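Local coordinates for protein transcriptional activator HlyU (Vibrio cholerae, PDB 4K2E) that regulates transcription by binding DNA, up-regulating the hemolysin gene hlyA and possibly promoting expression of other virulence determinants, at residues A[25-30]-A[73-78]; A[49-54]-A[67-72]; A[89-94]-A[98-103]. All coordinates share one frame; numbering follows the deposited sequence.

Interaction 1. Residues A[25-30]-A[73-78]; sequences AVVLLK and RRDGLV
Two leucines make the apolar half of this contact. L28, on helix 16-32, has its CB pointing away from the 73-78 segment, yet CG anti to the backbone N (chi1 174°) turns the branch back, and its CD1 reaches L77 CD2 at 3.6 Å and L77 CG at 4.0 Å. L77 directs its CB toward the helix, and CD2 is the methyl that meets L28. Leucine's forked apolar end suits this buried spot, where a methyl must reach the partner although the CB of L28 points away. V96 of helix 94-108 lies against both leucines, and Y107 of the second subunit packs on L28, which brings this side of helix 16-32 into the dimer interface.

The turn that carries D75 and L77 is a Schellman motif closing helix 62-74, the second helix of the winged helix-turn-helix. G76 takes the positive phi of 83° that glycine tolerates well, its N bonding back to R73 O, while L77 N reaches L72 O.

Polar and mixed contacts lie on the more exposed side. V27 CG1 stands directly over the flat face of the D75 carboxylate, 4.0 Å from D75 CG. A water joins the same pair: it donates to V27 O at 2.8 Å and to D75 OD2 at a notably short 2.5 Å, approaching from above the carboxylate plane on the face that V27 CG1 occupies. An aspartate serves here because its short acid can receive the water while its flat side takes the methyl.

Interaction 2. Residues A[49-54]-A[67-72]; sequences LSVGEL and QHLAWL
S50 O receives two amides from the helix that starts beside it: L54 N, whose own side chain packs on L69, bonds at 3.0 Å, and E53 N adds a weak second bond. This is the first turn of helix 51-58, the leading helix of the predicted helix-turn-helix, and L69 belongs to helix 62-74, which probably reads the DNA as the recognition helix does in ArsR-family relatives. S50 is the N-cap: its OG accepts from E53 N at 3.1 Å with a bent N-H...O angle of 140°. A serine fits because its short hydroxyl can fold back on the amide of E53, whose bond to S50 O is weak. Behind it, L49 pairs with Y89 through the backbone, so the helix starts directly from an edge strand of the sheet.

Across the gap the contact is wholly apolar. L69 points its CB at helix 51-58, and CG, anti to the carbonyl carbon (chi1 -66°), carries the fork forward so that each prong has its own partner. V51 presents CG2, the methyl that likewise lies anti to its carbonyl carbon. L54 aims its CB at helix 62-74 and offers CD1. Leucine at the centre supplies two separated methyls, while valine close to the strand gives a short, stiff surface. Y89 of strand 86-91 borders both V51 and L69, and L65 touches V51 and L54, which extends the packing around the three side chains. The prongs keep to their own sides: L69 CD1 meets V51 CG2 at 3.8 Å, whereas L69 CD2 meets L54 CD1 at 4.0 Å.

Interaction 3. Residues A[89-94]-A[98-103]; sequences YTLSST and AMIELL
L91, the last residue of strand 86-91, reaches over to I100 on helix 94-108. Its CB points at the helix, and CG, set beside the backbone N at chi1 -62°, sends the fork onward. CD1 leads: it lies 4.1 Å from I100 CG1 and 4.2 Å from I100 CB. CD2 hangs back, 4.8 Å from I100 CG1. Leucine bridges the gap by its length, while I100, branched at CB, gives a broad side for one methyl to rest against. L41 and L44 also touch L91, and M32 of helix 16-32 touches I100, so both ends of the pair are enclosed by other apolar groups.

Between strand and helix the chain turns through S93, the N-cap, whose OG bonds V96 N. T94 O then accepts from A98 N at 2.9 Å, nearly straight at 164°, the ordinary bond of a helical first turn. A98 CB comes within 3.3 Å of the same T94 O, and L106 of the second subunit packs on A98, a place where a small side chain fits. The directional bonds thus set how the helix starts, whereas the leucine-isoleucine contact is short-ranged and lacks directional preference.

Interaction 2 is buried and purely apolar across its segments, whereas interactions 1 and 3 each join a buried aliphatic pair to a more exposed polar part: a bridging water in the first, a helical backbone bond in the last. Interactions 1 and 2 share helix 62-74 and are nested along the chain, interaction 2 using its body and interaction 1 its C-terminal end. Interactions 2 and 3 meet in the sheet, where strands 49-50 and 86-91 are neighbours. Interactions 1 and 3 both border the second subunit, placing them on the dimer side, while interaction 2 lies within the predicted DNA-binding motif.

Interaction 1. Residues A[25-30]-A[73-78]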
ATOM      1  N   ALA A  25       8.812  -1.214  -3.645  1.00 46.58           N
ATOM      2  CA  ALA A  25       7.589  -1.422  -2.885  1.00 43.97           C
ATOM      3  C   ALA A  25       6.665  -0.233  -3.087  1.00 39.37           C
ATOM      4  O   ALA A  25       5.459  -0.394  -3.214  1.00 33.70           O
ATOM      5  CB  ALA A  25       7.904  -1.599  -1.433  1.00 42.67           C
ATOM      6  N   VAL A  26       7.244   0.961  -3.145  1.00 35.58           N
ATOM      7  CA  VAL A  26       6.447   2.173  -3.216  1.00 32.02           C
ATOM      8  C   VAL A  26       5.778   2.305  -4.598  1.00 38.12           C
ATOM      9  O   VAL A  26       4.662   2.792  -4.697  1.00 34.35           O
ATOM     10  CB  VAL A  26       7.268   3.426  -2.848  1.00 39.88           C
ATOM     11  CG1 VAL A  26       6.560   4.685  -3.259  1.00 37.71           C
ATOM     12  CG2 VAL A  26       7.522   3.466  -1.320  1.00 45.39           C
ATOM     13  N   VAL A  27       6.443   1.844  -5.655  1.00 37.80           N
ATOM     14  CA  VAL A  27       5.764   1.782  -6.962  1.00 38.03           C
ATOM     15  C   VAL A  27       4.487   0.971  -6.838  1.00 34.78           C
ATOM     16  O   VAL A  27       3.386   1.393  -7.279  1.00 35.66           O
ATOM     17  CB  VAL A  27       6.619   1.131  -8.061  1.00 35.59           C
ATOM     18  CG1 VAL A  27       5.754   0.941  -9.344  1.00 38.85           C
ATOM     19  CG2 VAL A  27       7.836   1.979  -8.320  1.00 43.64           C
ATOM     20  N   LEU A  28       4.628  -0.193  -6.219  1.00 34.84           N
ATOM     21  CA  LEU A  28       3.447  -1.016  -6.016  1.00 28.63           C
ATOM     22  C   LEU A  28       2.359  -0.340  -5.164  1.00 35.25           C
ATOM     23  O   LEU A  28       1.177  -0.361  -5.496  1.00 32.78           O
ATOM     24  CB  LEU A  28       3.851  -2.325  -5.375  1.00 32.40           C
ATOM     25  CG  LEU A  28       2.665  -3.196  -4.993  1.00 38.65           C
ATOM     26  CD1 LEU A  28       2.179  -3.979  -6.218  1.00 47.11           C
ATOM     27  CD2 LEU A  28       3.079  -4.116  -3.845  1.00 42.24           C
ATOM     28  N   LEU A  29       2.778   0.266  -4.050  1.00 34.00           N
ATOM     29  CA  LEU A  29       1.842   0.911  -3.133  1.00 30.75           C
ATOM     30  C   LEU A  29       1.121   2.096  -3.787  1.00 34.33           C
ATOM     31  O   LEU A  29      -0.070   2.306  -3.553  1.00 29.90           O
ATOM     32  CB  LEU A  29       2.579   1.352  -1.827  1.00 27.69           C
ATOM     33  CG  LEU A  29       3.119   0.144  -1.054  1.00 32.82           C
ATOM     34  CD1 LEU A  29       4.203   0.532  -0.068  1.00 36.02           C
ATOM     35  CD2 LEU A  29       1.967  -0.497  -0.318  1.00 35.46           C
ATOM     36  N   LYS A  30       1.854   2.881  -4.570  1.00 31.96           N
ATOM     37  CA  LYS A  30       1.290   4.043  -5.237  1.00 34.57           C
ATOM     38  C   LYS A  30       0.261   3.564  -6.289  1.00 32.13           C
ATOM     39  O   LYS A  30      -0.780   4.197  -6.450  1.00 37.08           O
ATOM     40  CB  LYS A  30       2.377   4.878  -5.938  1.00 38.07           C
ATOM     41  CG  LYS A  30       3.244   5.698  -4.973  1.00 36.66           C
ATOM     42  CD  LYS A  30       4.172   6.665  -5.695  1.00 38.62           C
ATOM     43  CE  LYS A  30       4.872   7.574  -4.708  1.00 41.53           C
ATOM     44  NZ  LYS A  30       6.089   8.212  -5.296  1.00 41.85           N
ATOM     45  N   ARG A  73      -1.561  -1.460 -15.933  1.00 31.87           N
ATOM     46  CA  ARG A  73      -0.798  -2.138 -16.996  1.00 29.76           C
ATOM     47  C   ARG A  73       0.645  -1.584 -16.969  1.00 37.88           C
ATOM     48  O   ARG A  73       1.625  -2.326 -16.989  1.00 38.42           O
ATOM     49  CB  ARG A  73      -1.420  -1.896 -18.382  1.00 30.14           C
ATOM     50  CG  ARG A  73      -2.745  -2.648 -18.611  1.00 34.30           C
ATOM     51  CD  ARG A  73      -3.002  -3.065 -20.076  1.00 39.22           C
ATOM     52  NE  ARG A  73      -2.858  -2.010 -21.075  1.00 44.44           N
ATOM     53  CZ  ARG A  73      -3.730  -1.024 -21.226  1.00 47.42           C
ATOM     54  NH1 ARG A  73      -4.791  -0.929 -20.428  1.00 49.31           N
ATOM     55  NH2 ARG A  73      -3.543  -0.130 -22.162  1.00 38.15           N
ATOM     56  N   ARG A  74       0.744  -0.268 -16.915  1.00 35.59           N
ATOM     57  CA  ARG A  74       2.027   0.412 -17.021  1.00 36.44           C
ATOM     58  C   ARG A  74       2.976  -0.009 -15.881  1.00 39.95           C
ATOM     59  O   ARG A  74       4.158  -0.268 -16.119  1.00 41.22           O
ATOM     60  CB  ARG A  74       1.823   1.927 -16.999  1.00 34.26           C
ATOM     61  CG  ARG A  74       3.129   2.704 -16.968  1.00 40.39           C
ATOM     62  CD  ARG A  74       2.899   4.183 -17.138  1.00 35.61           C
ATOM     63  NE  ARG A  74       2.021   4.696 -16.098  1.00 38.88           N
ATOM     64  CZ  ARG A  74       0.822   5.228 -16.314  1.00 43.79           C
ATOM     65  NH1 ARG A  74       0.327   5.325 -17.553  1.00 38.51           N
ATOM     66  NH2 ARG A  74       0.116   5.679 -15.288  1.00 37.11           N
ATOM     67  N   ASP A  75       2.438  -0.148 -14.676  1.00 36.39           N
ATOM     68  CA  ASP A  75       3.285  -0.523 -13.547  1.00 42.61           C
ATOM     69  C   ASP A  75       3.382  -2.010 -13.290  1.00 41.22           C
ATOM     70  O   ASP A  75       4.024  -2.434 -12.336  1.00 40.77           O
ATOM     71  CB  ASP A  75       2.879   0.248 -12.289  1.00 42.00           C
ATOM     72  CG  ASP A  75       3.293   1.682 -12.370  1.00 40.51           C
ATOM     73  OD1 ASP A  75       4.235   1.930 -13.124  1.00 43.34           O
ATOM     74  OD2 ASP A  75       2.672   2.553 -11.734  1.00 45.00           O
ATOM     75  N   GLY A  76       2.745  -2.807 -14.141  1.00 40.99           N
ATOM     76  CA  GLY A  76       2.919  -4.248 -14.121  1.00 41.01           C
ATOM     77  C   GLY A  76       2.088  -5.008 -13.110  1.00 39.56           C
ATOM     78  O   GLY A  76       2.485  -6.097 -12.697  1.00 44.92           O
ATOM     79  N   LEU A  77       0.937  -4.466 -12.708  1.00 32.11           N
ATOM     80  CA  LEU A  77       0.148  -5.096 -11.643  1.00 27.16           C
ATOM     81  C   LEU A  77      -0.898  -6.050 -12.250  1.00 34.59           C
ATOM     82  O   LEU A  77      -1.534  -6.838 -11.551  1.00 32.60           O
ATOM     83  CB  LEU A  77      -0.556  -4.051 -10.797  1.00 26.27           C
ATOM     84  CG  LEU A  77       0.381  -3.411  -9.734  1.00 33.31           C
ATOM     85  CD1 LEU A  77       1.143  -2.262 -10.300  1.00 33.79           C
ATOM     86  CD2 LEU A  77      -0.432  -2.988  -8.561  1.00 34.22           C
ATOM     87  N   VAL A  78      -1.039  -5.959 -13.558  1.00 36.78           N
ATOM     88  CA  VAL A  78      -2.141  -6.612 -14.248  1.00 37.04           C
ATOM     89  C   VAL A  78      -1.675  -7.150 -15.607  1.00 38.25           C
ATOM     90  O   VAL A  78      -0.792  -6.567 -16.241  1.00 38.06           O
ATOM     91  CB  VAL A  78      -3.231  -5.532 -14.339  1.00 39.22           C
ATOM     92  CG1 VAL A  78      -3.564  -5.170 -15.705  1.00 42.11           C
ATOM     93  CG2 VAL A  78      -4.360  -5.787 -13.350  1.00 34.58           C
TER
HETATM   94  O   HOH W   1       2.895   3.310  -9.329  1.00 38.91           O

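Interaction 2. Residues A[49-54]-A[67-72]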
ATOM      1  N   LEU A  49     -11.450 -11.106 -15.421  1.00 48.67           N
ATOM      2  CA  LEU A  49     -12.653 -10.307 -15.647  1.00 54.40           C
ATOM      3  C   LEU A  49     -12.474  -9.453 -16.887  1.00 54.45           C
ATOM      4  O   LEU A  49     -11.385  -8.935 -17.146  1.00 52.49           O
ATOM      5  CB  LEU A  49     -12.944  -9.398 -14.435  1.00 45.39           C
ATOM      6  CG  LEU A  49     -13.318 -10.148 -13.150  1.00 46.31           C
ATOM      7  CD1 LEU A  49     -13.528  -9.181 -12.025  1.00 61.34           C
ATOM      8  CD2 LEU A  49     -14.552 -10.979 -13.338  1.00 51.68           C
ATOM      9  N   SER A  50     -13.548  -9.300 -17.647  1.00 58.75           N
ATOM     10  CA  SER A  50     -13.521  -8.433 -18.803  1.00 56.38           C
ATOM     11  C   SER A  50     -13.625  -6.997 -18.364  1.00 52.96           C
ATOM     12  O   SER A  50     -14.014  -6.713 -17.233  1.00 51.04           O
ATOM     13  CB  SER A  50     -14.690  -8.755 -19.735  1.00 64.68           C
ATOM     14  OG  SER A  50     -15.917  -8.656 -19.035  1.00 61.06           O
ATOM     15  N   VAL A  51     -13.274  -6.083 -19.256  1.00 50.48           N
ATOM     16  CA  VAL A  51     -13.393  -4.655 -18.978  1.00 50.55           C
ATOM     17  C   VAL A  51     -14.871  -4.275 -18.779  1.00 49.53           C
ATOM     18  O   VAL A  51     -15.202  -3.417 -17.937  1.00 43.31           O
ATOM     19  CB  VAL A  51     -12.775  -3.821 -20.113  1.00 53.02           C
ATOM     20  CG1 VAL A  51     -13.126  -2.362 -19.968  1.00 57.76           C
ATOM     21  CG2 VAL A  51     -11.286  -3.999 -20.141  1.00 55.83           C
ATOM     22  N   GLY A  52     -15.747  -4.925 -19.543  1.00 46.74           N
ATOM     23  CA  GLY A  52     -17.188  -4.726 -19.431  1.00 51.79           C
ATOM     24  C   GLY A  52     -17.677  -5.115 -18.042  1.00 56.88           C
ATOM     25  O   GLY A  52     -18.541  -4.457 -17.453  1.00 49.19           O
ATOM     26  N   GLU A  53     -17.101  -6.182 -17.492  1.00 48.15           N
ATOM     27  CA  GLU A  53     -17.565  -6.650 -16.197  1.00 53.16           C
ATOM     28  C   GLU A  53     -17.070  -5.712 -15.108  1.00 46.14           C
ATOM     29  O   GLU A  53     -17.796  -5.397 -14.172  1.00 53.52           O
ATOM     30  CB  GLU A  53     -17.068  -8.046 -15.882  1.00 57.06           C
ATOM     31  CG  GLU A  53     -17.562  -8.508 -14.513  1.00 65.54           C
ATOM     32  CD  GLU A  53     -17.843  -9.985 -14.461  1.00 76.90           C
ATOM     33  OE1 GLU A  53     -17.901 -10.607 -15.543  1.00 82.08           O
ATOM     34  OE2 GLU A  53     -18.004 -10.519 -13.339  1.00 81.18           O
ATOM     35  N   LEU A  54     -15.815  -5.312 -15.239  1.00 42.75           N
ATOM     36  CA  LEU A  54     -15.234  -4.318 -14.347  1.00 42.43           C
ATOM     37  C   LEU A  54     -16.060  -3.018 -14.345  1.00 46.37           C
ATOM     38  O   LEU A  54     -16.394  -2.492 -13.284  1.00 47.53           O
ATOM     39  CB  LEU A  54     -13.769  -4.057 -14.737  1.00 41.82           C
ATOM     40  CG  LEU A  54     -12.796  -5.206 -14.435  1.00 36.22           C
ATOM     41  CD1 LEU A  54     -11.401  -4.928 -15.055  1.00 38.17           C
ATOM     42  CD2 LEU A  54     -12.662  -5.383 -12.916  1.00 36.69           C
ATOM     43  N   GLN A  67      -8.243   4.625 -17.864  1.00 43.57           N
ATOM     44  CA  GLN A  67      -7.068   5.302 -17.328  1.00 44.42           C
ATOM     45  C   GLN A  67      -6.522   4.541 -16.115  1.00 40.11           C
ATOM     46  O   GLN A  67      -5.299   4.389 -15.945  1.00 42.30           O
ATOM     47  CB  GLN A  67      -7.394   6.741 -16.935  1.00 55.70           C
ATOM     48  CG  GLN A  67      -7.652   7.695 -18.109  1.00 73.14           C
ATOM     49  CD  GLN A  67      -9.128   7.816 -18.464  1.00 83.72           C
ATOM     50  OE1 GLN A  67     -10.002   7.460 -17.674  1.00 85.19           O
ATOM     51  NE2 GLN A  67      -9.410   8.332 -19.658  1.00 93.28           N
ATOM     52  N   HIS A  68      -7.441   4.057 -15.280  1.00 35.77           N
ATOM     53  CA  HIS A  68      -7.044   3.224 -14.145  1.00 31.60           C
ATOM     54  C   HIS A  68      -6.369   1.952 -14.642  1.00 32.74           C
ATOM     55  O   HIS A  68      -5.331   1.536 -14.115  1.00 34.36           O
ATOM     56  CB  HIS A  68      -8.264   2.877 -13.271  1.00 34.33           C
ATOM     57  CG  HIS A  68      -8.897   4.082 -12.662  1.00 43.65           C
ATOM     58  ND1 HIS A  68      -8.196   4.947 -11.849  1.00 43.94           N
ATOM     59  CD2 HIS A  68     -10.136   4.604 -12.790  1.00 47.64           C
ATOM     60  CE1 HIS A  68      -8.988   5.935 -11.478  1.00 45.61           C
ATOM     61  NE2 HIS A  68     -10.169   5.752 -12.038  1.00 48.76           N
ATOM     62  N   LEU A  69      -6.976   1.322 -15.644  1.00 35.05           N
ATOM     63  CA  LEU A  69      -6.413   0.102 -16.178  1.00 31.13           C
ATOM     64  C   LEU A  69      -5.055   0.388 -16.800  1.00 32.91           C
ATOM     65  O   LEU A  69      -4.128  -0.430 -16.702  1.00 34.84           O
ATOM     66  CB  LEU A  69      -7.351  -0.547 -17.200  1.00 33.26           C
ATOM     67  CG  LEU A  69      -8.687  -1.075 -16.658  1.00 35.54           C
ATOM     68  CD1 LEU A  69      -9.617  -1.466 -17.825  1.00 36.04           C
ATOM     69  CD2 LEU A  69      -8.530  -2.247 -15.682  1.00 35.22           C
ATOM     70  N   ALA A  70      -4.921   1.563 -17.402  1.00 32.45           N
ATOM     71  CA  ALA A  70      -3.689   1.926 -18.084  1.00 33.70           C
ATOM     72  C   ALA A  70      -2.531   2.035 -17.079  1.00 35.37           C
ATOM     73  O   ALA A  70      -1.405   1.578 -17.349  1.00 35.08           O
ATOM     74  CB  ALA A  70      -3.864   3.205 -18.836  1.00 36.72           C
ATOM     75  N   TRP A  71      -2.821   2.665 -15.943  1.00 35.14           N
ATOM     76  CA  TRP A  71      -1.876   2.747 -14.841  1.00 35.52           C
ATOM     77  C   TRP A  71      -1.503   1.354 -14.343  1.00 35.29           C
ATOM     78  O   TRP A  71      -0.315   1.040 -14.217  1.00 33.75           O
ATOM     79  CB  TRP A  71      -2.483   3.599 -13.717  1.00 39.46           C
ATOM     80  CG  TRP A  71      -1.540   3.969 -12.567  1.00 37.60           C
ATOM     81  CD1 TRP A  71      -0.696   3.137 -11.876  1.00 38.68           C
ATOM     82  CD2 TRP A  71      -1.428   5.253 -11.955  1.00 37.29           C
ATOM     83  NE1 TRP A  71      -0.050   3.847 -10.874  1.00 35.44           N
ATOM     84  CE2 TRP A  71      -0.487   5.143 -10.905  1.00 37.41           C
ATOM     85  CE3 TRP A  71      -2.031   6.491 -12.196  1.00 40.42           C
ATOM     86  CZ2 TRP A  71      -0.132   6.228 -10.112  1.00 41.79           C
ATOM     87  CZ3 TRP A  71      -1.673   7.565 -11.407  1.00 45.46           C
ATOM     88  CH2 TRP A  71      -0.737   7.423 -10.377  1.00 44.05           C
ATOM     89  N   LEU A  72      -2.491   0.495 -14.100  1.00 31.83           N
ATOM     90  CA  LEU A  72      -2.168  -0.842 -13.616  1.00 25.74           C
ATOM     91  C   LEU A  72      -1.320  -1.655 -14.632  1.00 38.30           C
ATOM     92  O   LEU A  72      -0.476  -2.449 -14.233  1.00 33.85           O
ATOM     93  CB  LEU A  72      -3.430  -1.616 -13.209  1.00 26.88           C
ATOM     94  CG  LEU A  72      -4.270  -1.000 -12.095  1.00 30.13           C
ATOM     95  CD1 LEU A  72      -5.595  -1.763 -11.968  1.00 25.12           C
ATOM     96  CD2 LEU A  72      -3.493  -0.956 -10.705  1.00 27.36           C
TER

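Interaction 3. Residues A[89-94]-A[98-103]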
ATOM      1  N   TYR A  89      -8.666  -9.106 -18.008  1.00 44.64           N
ATOM      2  CA  TYR A  89      -7.591  -8.708 -17.098  1.00 44.84           C
ATOM      3  C   TYR A  89      -7.379  -9.739 -15.994  1.00 44.57           C
ATOM      4  O   TYR A  89      -8.354 -10.318 -15.510  1.00 46.80           O
ATOM      5  CB  TYR A  89      -7.963  -7.367 -16.459  1.00 40.54           C
ATOM      6  CG  TYR A  89      -7.650  -6.199 -17.352  1.00 47.05           C
ATOM      7  CD1 TYR A  89      -8.455  -5.876 -18.441  1.00 41.34           C
ATOM      8  CD2 TYR A  89      -6.523  -5.437 -17.128  1.00 46.45           C
ATOM      9  CE1 TYR A  89      -8.129  -4.805 -19.275  1.00 46.39           C
ATOM     10  CE2 TYR A  89      -6.196  -4.376 -17.936  1.00 45.14           C
ATOM     11  CZ  TYR A  89      -7.000  -4.052 -18.998  1.00 41.62           C
ATOM     12  OH  TYR A  89      -6.627  -2.988 -19.779  1.00 44.38           O
ATOM     13  N   THR A  90      -6.125  -9.955 -15.586  1.00 39.53           N
ATOM     14  CA  THR A  90      -5.841 -10.777 -14.402  1.00 36.26           C
ATOM     15  C   THR A  90      -4.742 -10.079 -13.580  1.00 39.62           C
ATOM     16  O   THR A  90      -4.035  -9.228 -14.105  1.00 36.28           O
ATOM     17  CB  THR A  90      -5.287 -12.149 -14.768  1.00 39.32           C
ATOM     18  OG1 THR A  90      -4.382 -12.006 -15.857  1.00 43.46           O
ATOM     19  CG2 THR A  90      -6.389 -13.115 -15.182  1.00 43.69           C
ATOM     20  N   LEU A  91      -4.554 -10.470 -12.323  1.00 40.19           N
ATOM     21  CA  LEU A  91      -3.391  -9.947 -11.560  1.00 37.16           C
ATOM     22  C   LEU A  91      -2.126 -10.555 -12.120  1.00 43.93           C
ATOM     23  O   LEU A  91      -2.148 -11.674 -12.650  1.00 42.74           O
ATOM     24  CB  LEU A  91      -3.509 -10.328 -10.095  1.00 37.52           C
ATOM     25  CG  LEU A  91      -4.727  -9.755  -9.383  1.00 35.42           C
ATOM     26  CD1 LEU A  91      -4.704 -10.146  -7.898  1.00 38.97           C
ATOM     27  CD2 LEU A  91      -4.810  -8.233  -9.520  1.00 34.95           C
ATOM     28  N   SER A  92      -1.010  -9.855 -11.952  1.00 38.90           N
ATOM     29  CA  SER A  92       0.246 -10.256 -12.557  1.00 47.29           C
ATOM     30  C   SER A  92       1.221 -10.845 -11.541  1.00 52.29           C
ATOM     31  O   SER A  92       1.407 -12.057 -11.464  1.00 57.05           O
ATOM     32  CB  SER A  92       0.920  -9.038 -13.177  1.00 52.15           C
ATOM     33  OG  SER A  92       1.474  -8.223 -12.141  1.00 56.01           O
ATOM     34  N   SER A  93       1.845  -9.965 -10.771  1.00 54.38           N
ATOM     35  CA  SER A  93       3.014 -10.328  -9.969  1.00 60.02           C
ATOM     36  C   SER A  93       2.677 -11.094  -8.699  1.00 54.90           C
ATOM     37  O   SER A  93       1.563 -10.998  -8.188  1.00 48.92           O
ATOM     38  CB  SER A  93       3.792  -9.069  -9.590  1.00 58.01           C
ATOM     39  OG  SER A  93       3.054  -8.274  -8.678  1.00 60.91           O
ATOM     40  N   THR A  94       3.659 -11.842  -8.202  1.00 53.77           N
ATOM     41  CA  THR A  94       3.588 -12.510  -6.904  1.00 53.21           C
ATOM     42  C   THR A  94       3.284 -11.497  -5.811  1.00 51.06           C
ATOM     43  O   THR A  94       2.497 -11.771  -4.895  1.00 46.99           O
ATOM     44  CB  THR A  94       4.936 -13.182  -6.563  1.00 57.84           C
ATOM     45  OG1 THR A  94       5.557 -13.654  -7.763  1.00 64.96           O
ATOM     46  CG2 THR A  94       4.735 -14.351  -5.617  1.00 59.21           C
ATOM     47  N   ALA A  98      -0.046 -11.456  -3.477  1.00 42.27           N
ATOM     48  CA  ALA A  98       0.116 -11.570  -2.021  1.00 42.60           C
ATOM     49  C   ALA A  98      -0.516 -10.383  -1.275  1.00 38.14           C
ATOM     50  O   ALA A  98      -1.208 -10.543  -0.242  1.00 40.78           O
ATOM     51  CB  ALA A  98       1.598 -11.715  -1.669  1.00 40.67           C
ATOM     52  N   MET A  99      -0.315  -9.181  -1.811  1.00 37.06           N
ATOM     53  CA  MET A  99      -0.849  -8.011  -1.135  1.00 37.12           C
ATOM     54  C   MET A  99      -2.381  -7.976  -1.206  1.00 37.11           C
ATOM     55  O   MET A  99      -3.032  -7.671  -0.217  1.00 34.54           O
ATOM     56  CB  MET A  99      -0.222  -6.721  -1.682  1.00 43.23           C
ATOM     57  CG  MET A  99      -0.732  -5.444  -1.001  1.00 46.22           C
ATOM     58  SD  MET A  99      -0.342  -5.339   0.776  1.00 78.94           S
ATOM     59  CE  MET A  99       1.425  -5.710   0.782  1.00 52.84           C
ATOM     60  N   ILE A 100      -2.953  -8.335  -2.361  1.00 34.34           N
ATOM     61  CA  ILE A 100      -4.395  -8.342  -2.518  1.00 36.14           C
ATOM     62  C   ILE A 100      -5.027  -9.439  -1.646  1.00 41.17           C
ATOM     63  O   ILE A 100      -6.060  -9.217  -1.016  1.00 44.03           O
ATOM     64  CB  ILE A 100      -4.821  -8.519  -4.000  1.00 42.36           C
ATOM     65  CG1 ILE A 100      -4.284  -7.368  -4.846  1.00 41.80           C
ATOM     66  CG2 ILE A 100      -6.348  -8.567  -4.121  1.00 39.66           C
ATOM     67  CD1 ILE A 100      -4.706  -6.009  -4.337  1.00 42.79           C
ATOM     68  N   GLU A 101      -4.392 -10.608  -1.584  1.00 41.73           N
ATOM     69  CA  GLU A 101      -4.889 -11.673  -0.724  1.00 50.11           C
ATOM     70  C   GLU A 101      -4.982 -11.158   0.695  1.00 42.41           C
ATOM     71  O   GLU A 101      -6.006 -11.352   1.379  1.00 45.03           O
ATOM     72  CB  GLU A 101      -3.962 -12.888  -0.733  1.00 54.06           C
ATOM     73  CG  GLU A 101      -4.075 -13.776  -1.923  1.00 64.92           C
ATOM     74  CD  GLU A 101      -3.095 -14.923  -1.847  1.00 79.16           C
ATOM     75  OE1 GLU A 101      -2.638 -15.394  -2.913  1.00 81.56           O
ATOM     76  OE2 GLU A 101      -2.773 -15.345  -0.712  1.00 86.65           O
ATOM     77  N   LEU A 102      -3.899 -10.509   1.136  1.00 40.90           N
ATOM     78  CA  LEU A 102      -3.842 -10.018   2.505  1.00 41.17           C
ATOM     79  C   LEU A 102      -4.939  -8.990   2.766  1.00 39.63           C
ATOM     80  O   LEU A 102      -5.652  -9.061   3.757  1.00 41.85           O
ATOM     81  CB  LEU A 102      -2.450  -9.434   2.841  1.00 38.63           C
ATOM     82  CG  LEU A 102      -2.390  -8.793   4.237  1.00 39.08           C
ATOM     83  CD1 LEU A 102      -2.785  -9.794   5.304  1.00 43.03           C
ATOM     84  CD2 LEU A 102      -0.992  -8.218   4.539  1.00 46.57           C
ATOM     85  N   LEU A 103      -5.067  -8.035   1.868  1.00 36.94           N
ATOM     86  CA  LEU A 103      -6.071  -6.991   2.035  1.00 41.46           C
ATOM     87  C   LEU A 103      -7.471  -7.569   2.072  1.00 45.80           C
ATOM     88  O   LEU A 103      -8.341  -7.087   2.799  1.00 47.00           O
ATOM     89  CB  LEU A 103      -5.960  -5.970   0.906  1.00 43.70           C
ATOM     90  CG  LEU A 103      -4.723  -5.094   1.081  1.00 42.37           C
ATOM     91  CD1 LEU A 103      -4.510  -4.313  -0.183  1.00 40.89           C
ATOM     92  CD2 LEU A 103      -4.926  -4.185   2.269  1.00 44.90           C
TER